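Local coordinates for putative large adhesion protein (Lap) involved in biofilm formation (Marinobacter hydrocarbonoclasticus ATCC 49840, PDB 6M8M) that binds sugars such as glucose through a calcium-dependent PA14 domain and is probably involved in attachment and biofilm formation, at residues G40-Y45 against S112-K117; I78-V83 against S95-D100; Q130-A135 against G197-F202. One frame throughout, in Å; residues are numbered along the deposited sequence. Where two conformers were deposited one is given.

The three contacts are spread over the two antiparallel sheets of this PA14 domain. Interaction 1 pairs strand 38-45 with strand 113-122 in one sheet. Interactions 2 and 3 both reach the other sheet, where strand 186-194 lies between strands 79-83 and 128-136 and also pairs with 200-201; interaction 2 packs the end of helix 92-96 on strand 79-83. Along the chain, interaction 2 falls wholly between the two segments of interaction 1, and interaction 3 follows both. The centres of 1 and 2 are about 14 Å apart, those of 2 and 3 about 16 Å, and those of 1 and 3 about 22 Å. Interactions 2 and 3 touch, I78 N lying 2.9 Å from F202 O, a probable hydrogen bond. D113 of interaction 1 binds calcium.

Interaction 1 of 3, residues G40-Y45 against S112-K117; sequences GEYYAY and SDAIVK. With CA (calcium ion), chain D.
Two antiparallel strands of the larger sheet of the PA14 fold, 40-45 and 113-117, pair here and run out at a calcium site. Six backbone hydrogen bonds join the hydrogen-bonded pairs E41-K117, Y43-I115 and Y45-D113, among them Y43 N to I115 O at 2.9 Å. That carbonyl oxygen also sits at the edge of the Y43 ring, in its plane.

One face carries Y42, A44, A114 and V116. With CG anti to its backbone N (chi1 178°), the Y42 side chain reaches along the sheet, bringing OH to 3.4 Å from A114 CB. On the other face Y43 and I115 meet CB to CB at 4.0 Å beneath helix 57-66. E41 and K117 extend side by side; their charges stay beyond salt-bridge range, and a water joins them, giving a hydrogen to E41 OE1 and accepting one from K117 NZ.

At the far end Y45 lies alongside D113, ring CD1 3.8 Å from D113 CB, and its OH bonds to G52 O. Q47, N53 and Q182 complete the protein ligands of the calcium ion, which D113 grips with both carboxylate oxygens, OD1 at 2.4 Å and OD2 at 2.5 Å, while S112 OG donates to OD1 at 2.7 Å.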
loop_
_atom_site.group_PDB
_atom_site.type_symbol
_atom_site.label_atom_id
_atom_site.label_comp_id
_atom_site.label_asym_id
_atom_site.label_seq_id
_atom_site.Cartn_x
_atom_site.Cartn_y
_atom_site.Cartn_z
ATOM N N GLY A 40 1.498 1.217 8.710
ATOM C CA GLY A 40 1.781 0.107 7.810
ATOM C C GLY A 40 1.645 -1.233 8.514
ATOM O O GLY A 40 2.105 -1.402 9.653
ATOM N N GLU A 41 1.040 -2.176 7.813
ATOM C CA GLU A 41 0.914 -3.556 8.247
ATOM C C GLU A 41 1.420 -4.466 7.147
ATOM O O GLU A 41 1.087 -4.280 5.968
ATOM C CB GLU A 41 -0.549 -3.877 8.537
ATOM C CG GLU A 41 -1.084 -3.132 9.746
ATOM C CD GLU A 41 -2.591 -3.211 9.867
ATOM O OE1 GLU A 41 -3.084 -4.208 10.434
ATOM O OE2 GLU A 41 -3.286 -2.288 9.389
ATOM N N TYR A 42 2.193 -5.472 7.520
ATOM C CA TYR A 42 2.759 -6.451 6.596
ATOM C C TYR A 42 2.225 -7.827 6.968
ATOM O O TYR A 42 2.269 -8.208 8.148
ATOM C CB TYR A 42 4.286 -6.453 6.688
ATOM C CG TYR A 42 4.949 -7.471 5.800
ATOM C CD1 TYR A 42 5.192 -8.767 6.242
ATOM C CD2 TYR A 42 5.320 -7.148 4.503
ATOM C CE1 TYR A 42 5.794 -9.705 5.412
ATOM C CE2 TYR A 42 5.935 -8.061 3.682
ATOM C CZ TYR A 42 6.155 -9.338 4.131
ATOM O OH TYR A 42 6.781 -10.215 3.287
ATOM N N TYR A 43 1.761 -8.577 5.971
ATOM C CA TYR A 43 1.243 -9.927 6.145
ATOM C C TYR A 43 2.011 -10.879 5.242
ATOM O O TYR A 43 2.061 -10.695 4.021
ATOM C CB TYR A 43 -0.235 -10.000 5.760
ATOM C CG TYR A 43 -1.136 -9.133 6.584
ATOM C CD1 TYR A 43 -1.228 -7.776 6.355
ATOM C CD2 TYR A 43 -1.895 -9.670 7.608
ATOM C CE1 TYR A 43 -2.056 -6.975 7.143
ATOM C CE2 TYR A 43 -2.702 -8.898 8.380
ATOM C CZ TYR A 43 -2.781 -7.559 8.156
ATOM O OH TYR A 43 -3.617 -6.839 8.989
ATOM N N ALA A 44 2.573 -11.918 5.844
ATOM C CA ALA A 44 3.159 -13.033 5.120
ATOM C C ALA A 44 2.037 -13.970 4.701
ATOM O O ALA A 44 1.166 -14.299 5.510
ATOM C CB ALA A 44 4.113 -13.779 6.044
ATOM N N TYR A 45 2.013 -14.357 3.438
ATOM C CA TYR A 45 1.007 -15.284 2.930
ATOM C C TYR A 45 1.735 -16.442 2.270
ATOM O O TYR A 45 2.586 -16.230 1.404
ATOM C CB TYR A 45 0.102 -14.569 1.938
ATOM C CG TYR A 45 -0.978 -15.434 1.307
ATOM C CD1 TYR A 45 -0.688 -16.259 0.233
ATOM C CD2 TYR A 45 -2.285 -15.393 1.754
ATOM C CE1 TYR A 45 -1.673 -17.032 -0.372
ATOM C CE2 TYR A 45 -3.272 -16.162 1.152
ATOM C CZ TYR A 45 -2.958 -16.964 0.086
ATOM O OH TYR A 45 -3.963 -17.698 -0.526
ATOM N N SER A 112 5.999 -17.045 0.360
ATOM C CA SER A 112 5.923 -16.965 -1.094
ATOM C C SER A 112 5.315 -15.651 -1.561
ATOM O O SER A 112 5.734 -15.099 -2.588
ATOM C CB SER A 112 5.101 -18.142 -1.624
ATOM O OG SER A 112 3.777 -18.124 -1.121
ATOM N N ASP A 113 4.284 -15.176 -0.868
ATOM C CA ASP A 113 3.486 -14.025 -1.253
ATOM C C ASP A 113 3.485 -13.046 -0.085
ATOM O O ASP A 113 3.773 -13.405 1.059
ATOM C CB ASP A 113 2.043 -14.428 -1.573
ATOM C CG ASP A 113 1.909 -15.368 -2.785
ATOM O OD1 ASP A 113 2.616 -16.406 -2.860
ATOM O OD2 ASP A 113 1.080 -15.082 -3.676
ATOM N N ALA A 114 3.079 -11.806 -0.337
ATOM C CA ALA A 114 3.105 -10.807 0.724
ATOM C C ALA A 114 2.055 -9.745 0.465
ATOM O O ALA A 114 1.744 -9.421 -0.678
ATOM C CB ALA A 114 4.484 -10.165 0.821
ATOM N N ILE A 115 1.541 -9.178 1.554
ATOM C CA ILE A 115 0.503 -8.156 1.513
ATOM C C ILE A 115 0.952 -6.991 2.378
ATOM O O ILE A 115 1.476 -7.197 3.484
ATOM C CB ILE A 115 -0.830 -8.718 2.049
ATOM C CG1 ILE A 115 -1.359 -9.832 1.141
ATOM C CG2 ILE A 115 -1.873 -7.631 2.203
ATOM C CD1 ILE A 115 -2.383 -10.726 1.794
ATOM N N VAL A 116 0.713 -5.767 1.896
ATOM C CA VAL A 116 0.940 -4.558 2.683
ATOM C C VAL A 116 -0.365 -3.785 2.750
ATOM O O VAL A 116 -1.057 -3.625 1.735
ATOM C CB VAL A 116 2.042 -3.682 2.056
ATOM C CG1 VAL A 116 2.194 -2.372 2.819
ATOM C CG2 VAL A 116 3.344 -4.438 1.994
ATOM N N LYS A 117 -0.697 -3.291 3.938
ATOM C CA LYS A 117 -1.815 -2.384 4.134
ATOM C C LYS A 117 -1.300 -1.102 4.750
ATOM O O LYS A 117 -0.471 -1.134 5.662
ATOM C CB LYS A 117 -2.850 -3.031 5.030
ATOM C CG LYS A 117 -4.030 -2.153 5.351
ATOM C CD LYS A 117 -5.081 -2.968 6.087
ATOM C CE LYS A 117 -6.211 -2.116 6.603
ATOM N NZ LYS A 117 -7.202 -2.987 7.305
HETATM CA CA CA D . 2.209 -16.690 -5.239
HETATM O O HOH W 1 -5.876 -4.381 9.512
HETATM O O HOH W 2 2.745 -17.103 -7.607
#

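Interaction 2 of 3, residues I78-V83 against S95-D100; sequences IDYGSV and SFLKDD
D100 OD2 is gripped by three donors: Y80 OH across the contact, at 2.6 Å, and the backbone N-H groups of R76 and N77 just before the 78-83 segment. The tyrosine hydroxyl uses the anti lone pair of this oxygen, which lies in the plane of the Y80 ring, at its edge. Ring and carboxylate are turned 75° against each other. With three hydrogen bonds converging on it, OD2 would probably favour the charged form of the acid.

The same ring is packed on both faces. L97 CD2 sits over its centre, 3.5 Å from the centroid and close to the ring normal, a CH-pi contact, while I78 CA lies over the opposite face toward the rim. Y80 in turn gives its CB to the face of F96, again near the normal; the two aromatic planes themselves meet obliquely at 39°.

These contacts fasten the end of helix 92-96, and the turn that follows it, to strand 79-83, an edge of the smaller antiparallel sheet, where F96 also touches L188 of the neighbouring strand. F96 O accepts a hydrogen bond from G81 N at 3.0 Å, on a lone pair. Beyond the helix K98 has positive phi, and its side chain runs back past D79 O, CE coming to 3.2 Å of it. The bend at chi4 (-65°) then turns NZ to G81 O, 2.9 Å away and above the carbonyl plane. At the last residue of strand 79-83, V83 CG1 packs 4.1 Å from F96 CB.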
loop_
_atom_site.group_PDB
_atom_site.type_symbol
_atom_site.label_atom_id
_atom_site.label_comp_id
_atom_site.label_asym_id
_atom_site.label_seq_id
_atom_site.Cartn_x
_atom_site.Cartn_y
_atom_site.Cartn_z
ATOM N N ILE A 78 5.954 6.605 0.212
ATOM C CA ILE A 78 5.473 5.344 -0.385
ATOM C C ILE A 78 6.121 5.218 -1.759
ATOM O O ILE A 78 5.523 5.468 -2.814
ATOM C CB ILE A 78 3.951 5.244 -0.434
ATOM C CG1 ILE A 78 3.316 5.594 0.910
ATOM C CG2 ILE A 78 3.563 3.831 -0.841
ATOM C CD1 ILE A 78 3.884 4.851 2.096
ATOM N N ASP A 79 7.380 4.819 -1.744
ATOM C CA ASP A 79 8.191 4.597 -2.938
ATOM C C ASP A 79 9.076 3.409 -2.581
ATOM O O ASP A 79 10.161 3.576 -2.010
ATOM C CB ASP A 79 8.993 5.845 -3.282
ATOM C CG ASP A 79 9.664 5.765 -4.626
ATOM O OD1 ASP A 79 9.573 4.741 -5.320
ATOM O OD2 ASP A 79 10.303 6.774 -5.006
ATOM N N TYR A 80 8.587 2.215 -2.891
ATOM C CA TYR A 80 9.135 0.977 -2.377
ATOM C C TYR A 80 9.505 0.050 -3.525
ATOM O O TYR A 80 8.810 -0.014 -4.550
ATOM C CB TYR A 80 8.106 0.294 -1.476
ATOM C CG TYR A 80 7.698 1.073 -0.241
ATOM C CD1 TYR A 80 8.606 1.839 0.476
ATOM C CD2 TYR A 80 6.403 1.000 0.233
ATOM C CE1 TYR A 80 8.221 2.507 1.622
ATOM C CE2 TYR A 80 6.006 1.663 1.371
ATOM C CZ TYR A 80 6.929 2.414 2.067
ATOM O OH TYR A 80 6.521 3.061 3.219
ATOM N N GLY A 81 10.586 -0.683 -3.355
ATOM C CA GLY A 81 11.045 -1.540 -4.433
ATOM C C GLY A 81 11.656 -0.720 -5.557
ATOM O O GLY A 81 11.889 0.477 -5.415
ATOM N N SER A 82 11.929 -1.368 -6.685
ATOM C CA SER A 82 11.633 -2.765 -6.939
ATOM C C SER A 82 12.624 -3.689 -6.271
ATOM O O SER A 82 13.815 -3.375 -6.174
ATOM C CB SER A 82 11.711 -3.017 -8.453
ATOM O OG SER A 82 11.281 -4.325 -8.784
ATOM N N VAL A 83 12.139 -4.822 -5.774
ATOM C CA VAL A 83 12.990 -5.921 -5.339
ATOM C C VAL A 83 12.631 -7.137 -6.176
ATOM O O VAL A 83 11.535 -7.214 -6.734
ATOM C CB VAL A 83 12.857 -6.243 -3.837
ATOM C CG1 VAL A 83 13.289 -5.036 -3.000
ATOM C CG2 VAL A 83 11.434 -6.694 -3.486
ATOM N N SER A 95 14.540 -4.459 2.348
ATOM C CA SER A 95 15.043 -3.734 1.186
ATOM C C SER A 95 13.933 -2.951 0.496
ATOM O O SER A 95 14.128 -1.796 0.094
ATOM C CB SER A 95 15.695 -4.715 0.217
ATOM O OG SER A 95 16.820 -5.339 0.808
ATOM N N PHE A 96 12.757 -3.570 0.352
ATOM C CA PHE A 96 11.621 -2.942 -0.327
ATOM C C PHE A 96 11.235 -1.620 0.303
ATOM O O PHE A 96 10.962 -0.656 -0.416
ATOM C CB PHE A 96 10.469 -3.957 -0.265
ATOM C CG PHE A 96 9.124 -3.511 -0.799
ATOM C CD1 PHE A 96 8.817 -3.636 -2.145
ATOM C CD2 PHE A 96 8.125 -3.133 0.069
ATOM C CE1 PHE A 96 7.558 -3.337 -2.615
ATOM C CE2 PHE A 96 6.857 -2.831 -0.392
ATOM C CZ PHE A 96 6.580 -2.949 -1.744
ATOM N N LEU A 97 11.188 -1.563 1.627
ATOM C CA LEU A 97 10.692 -0.387 2.331
ATOM C C LEU A 97 11.703 0.753 2.404
ATOM O O LEU A 97 11.358 1.835 2.898
ATOM C CB LEU A 97 10.240 -0.775 3.737
ATOM C CG LEU A 97 8.971 -1.610 3.827
ATOM C CD1 LEU A 97 8.663 -1.950 5.278
ATOM C CD2 LEU A 97 7.781 -0.939 3.178
ATOM N N LYS A 98 12.921 0.565 1.900
ATOM C CA LYS A 98 13.898 1.661 1.817
ATOM C C LYS A 98 14.052 2.275 3.210
ATOM O O LYS A 98 14.213 1.543 4.192
ATOM C CB LYS A 98 13.541 2.636 0.699
ATOM C CG LYS A 98 13.417 1.996 -0.675
ATOM C CD LYS A 98 13.368 3.066 -1.760
ATOM C CE LYS A 98 12.938 2.504 -3.123
ATOM N NZ LYS A 98 13.915 1.549 -3.684
ATOM N N ASP A 99 13.983 3.590 3.351
ATOM C CA ASP A 99 14.214 4.194 4.655
ATOM C C ASP A 99 13.117 3.863 5.657
ATOM O O ASP A 99 13.335 4.018 6.869
ATOM C CB ASP A 99 14.390 5.700 4.540
ATOM C CG ASP A 99 15.051 6.294 5.779
ATOM O OD1 ASP A 99 16.092 5.747 6.221
ATOM O OD2 ASP A 99 14.539 7.299 6.311
ATOM N N ASP A 100 11.944 3.440 5.204
ATOM C CA ASP A 100 10.887 3.090 6.143
ATOM C C ASP A 100 11.124 1.741 6.810
ATOM O O ASP A 100 10.416 1.414 7.768
ATOM C CB ASP A 100 9.516 3.169 5.472
ATOM C CG ASP A 100 9.100 4.593 5.168
ATOM O OD1 ASP A 100 9.623 5.516 5.818
ATOM O OD2 ASP A 100 8.220 4.785 4.297
#

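Interaction 3 of 3, residues Q130-A135 against G197-F202; sequences QFRVRA and GAYEIF
This is a side-chain contact between two parts of the smaller sheet that do not pair with each other: strand 128-136 and the 197-202 segment, both bordering on strand 186-194. The nearest CA atoms, those of R132 and Y199, are 7.9 Å apart, and long side chains bridge the gap.

Y199 does most of the work. R132 lays its side chain over one face of the Y199 ring, CB meeting CZ at 3.6 Å. R132 turns back at its CG-CD bond (chi3 70°), which lays the guanidinium over the ring, the two planes only 22° apart, and R132 CZ comes within 3.6 Å of Y199 CD2. The result is a nearly parallel, face-to-face overlap displaced toward the CD2 and CE2 side. A salt bridge from R132 NE to E191 OE2 holds the guanidinium from outside the contact. Q130 O lies at the edge of the same ring, near its plane, 3.7 Å from CE1. The Q130 amide, fixed by R193 and by G162 O, sits beside the tyrosine hydroxyl.

F131, between Q130 and R132 on an extended strand, takes its side chain to the other face of the sheet, as strand alternation requires. That face belongs to the buried interior of the PA14 beta-sandwich, where F131 also touches I141 and V143 of strand 139-143. There it forms a T-shaped pair with F202, whose side chain leads toward strand 128-136: the F131 edge points at the F202 face, planes at 88° and centroids 5.1 Å apart. CE1 of F131 stands over the centre of the F202 ring, 3.9 Å from its CD1.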
loop_
_atom_site.group_PDB
_atom_site.type_symbol
_atom_site.label_atom_id
_atom_site.label_comp_id
_atom_site.label_asym_id
_atom_site.label_seq_id
_atom_site.Cartn_x
_atom_site.Cartn_y
_atom_site.Cartn_z
ATOM N N GLN A 130 -5.999 13.242 -6.872
ATOM C CA GLN A 130 -5.862 12.099 -7.761
ATOM C C GLN A 130 -4.559 11.382 -7.462
ATOM O O GLN A 130 -3.507 12.014 -7.359
ATOM C CB GLN A 130 -5.873 12.578 -9.212
ATOM C CG GLN A 130 -5.796 11.495 -10.253
ATOM C CD GLN A 130 -5.840 12.079 -11.648
ATOM O OE1 GLN A 130 -5.225 13.105 -11.910
ATOM N NE2 GLN A 130 -6.581 11.449 -12.540
ATOM N N PHE A 131 -4.634 10.056 -7.361
ATOM C CA PHE A 131 -3.461 9.217 -7.203
ATOM C C PHE A 131 -2.993 8.681 -8.553
ATOM O O PHE A 131 -3.784 8.461 -9.471
ATOM C CB PHE A 131 -3.775 8.018 -6.309
ATOM C CG PHE A 131 -3.957 8.342 -4.855
ATOM C CD1 PHE A 131 -2.866 8.485 -4.028
ATOM C CD2 PHE A 131 -5.226 8.443 -4.308
ATOM C CE1 PHE A 131 -3.044 8.755 -2.672
ATOM C CE2 PHE A 131 -5.400 8.708 -2.960
ATOM C CZ PHE A 131 -4.309 8.857 -2.142
ATOM N N ARG A 132 -1.697 8.410 -8.628
ATOM C CA ARG A 132 -1.085 7.635 -9.703
ATOM C C ARG A 132 -0.186 6.608 -9.035
ATOM O O ARG A 132 0.559 6.947 -8.114
ATOM C CB ARG A 132 -0.316 8.511 -10.686
ATOM C CG ARG A 132 0.268 7.710 -11.839
ATOM C CD ARG A 132 0.806 8.619 -12.919
ATOM N NE ARG A 132 1.994 9.307 -12.471
ATOM C CZ ARG A 132 2.710 10.137 -13.224
ATOM N NH1 ARG A 132 2.337 10.382 -14.475
ATOM N NH2 ARG A 132 3.790 10.713 -12.725
ATOM N N VAL A 133 -0.266 5.358 -9.481
ATOM C CA VAL A 133 0.380 4.245 -8.788
ATOM C C VAL A 133 1.181 3.427 -9.782
ATOM O O VAL A 133 0.655 3.043 -10.830
ATOM C CB VAL A 133 -0.649 3.338 -8.081
ATOM C CG1 VAL A 133 0.057 2.193 -7.353
ATOM C CG2 VAL A 133 -1.531 4.147 -7.128
ATOM N N ARG A 134 2.428 3.138 -9.445
ATOM C CA ARG A 134 3.221 2.156 -10.163
ATOM C C ARG A 134 3.405 0.968 -9.223
ATOM O O ARG A 134 3.907 1.133 -8.102
ATOM C CB ARG A 134 4.576 2.709 -10.582
ATOM C CG ARG A 134 5.397 1.678 -11.365
ATOM C CD ARG A 134 6.624 2.314 -11.985
ATOM N NE ARG A 134 7.409 1.380 -12.787
ATOM C CZ ARG A 134 7.128 1.046 -14.035
ATOM N NH1 ARG A 134 6.074 1.538 -14.652
ATOM N NH2 ARG A 134 7.923 0.192 -14.667
ATOM N N ALA A 135 2.981 -0.218 -9.646
ATOM C CA ALA A 135 3.034 -1.367 -8.756
ATOM C C ALA A 135 3.225 -2.667 -9.521
ATOM O O ALA A 135 2.840 -2.799 -10.691
ATOM C CB ALA A 135 1.740 -1.459 -7.920
ATOM N N GLY A 197 -2.488 20.300 -10.612
ATOM C CA GLY A 197 -1.164 20.383 -10.060
ATOM C C GLY A 197 -0.274 19.214 -10.431
ATOM O O GLY A 197 -0.640 18.364 -11.248
ATOM N N ALA A 198 0.900 19.188 -9.826
ATOM C CA ALA A 198 1.915 18.189 -10.120
ATOM C C ALA A 198 1.887 17.064 -9.097
ATOM O O ALA A 198 1.580 17.267 -7.922
ATOM C CB ALA A 198 3.306 18.831 -10.110
ATOM N N TYR A 199 2.257 15.875 -9.559
ATOM C CA TYR A 199 2.358 14.724 -8.678
ATOM C C TYR A 199 3.518 14.855 -7.699
ATOM O O TYR A 199 4.598 15.348 -8.043
ATOM C CB TYR A 199 2.565 13.455 -9.495
ATOM C CG TYR A 199 1.315 12.936 -10.162
ATOM C CD1 TYR A 199 0.237 12.471 -9.414
ATOM C CD2 TYR A 199 1.202 12.906 -11.544
ATOM C CE1 TYR A 199 -0.897 11.989 -10.014
ATOM C CE2 TYR A 199 0.062 12.430 -12.161
ATOM C CZ TYR A 199 -0.986 11.961 -11.384
ATOM O OH TYR A 199 -2.125 11.496 -11.979
ATOM N N GLU A 200 3.288 14.389 -6.467
ATOM C CA GLU A 200 4.275 14.281 -5.407
ATOM C C GLU A 200 4.220 12.859 -4.863
ATOM O O GLU A 200 3.147 12.257 -4.811
ATOM C CB GLU A 200 3.926 15.265 -4.259
ATOM C CG GLU A 200 3.899 16.736 -4.681
ATOM C CD GLU A 200 3.241 17.667 -3.660
ATOM O OE1 GLU A 200 3.158 18.882 -3.944
ATOM O OE2 GLU A 200 2.791 17.210 -2.588
ATOM N N ILE A 201 5.362 12.327 -4.416
ATOM C CA ILE A 201 5.340 11.027 -3.750
ATOM C C ILE A 201 4.472 11.117 -2.502
ATOM O O ILE A 201 4.655 11.997 -1.652
ATOM C CB ILE A 201 6.762 10.554 -3.404
ATOM C CG1 ILE A 201 7.608 10.368 -4.656
ATOM C CG2 ILE A 201 6.700 9.249 -2.592
ATOM C CD1 ILE A 201 7.169 9.224 -5.544
ATOM N N PHE A 202 3.534 10.188 -2.374
ATOM C CA PHE A 202 2.598 10.178 -1.262
ATOM C C PHE A 202 3.278 9.721 0.014
ATOM O O PHE A 202 4.103 8.811 0.019
ATOM C CB PHE A 202 1.462 9.223 -1.624
ATOM C CG PHE A 202 0.352 9.129 -0.629
ATOM C CD1 PHE A 202 -0.397 10.234 -0.293
ATOM C CD2 PHE A 202 -0.003 7.903 -0.088
ATOM C CE1 PHE A 202 -1.447 10.131 0.594
ATOM C CE2 PHE A 202 -1.040 7.794 0.789
ATOM C CZ PHE A 202 -1.772 8.892 1.124
#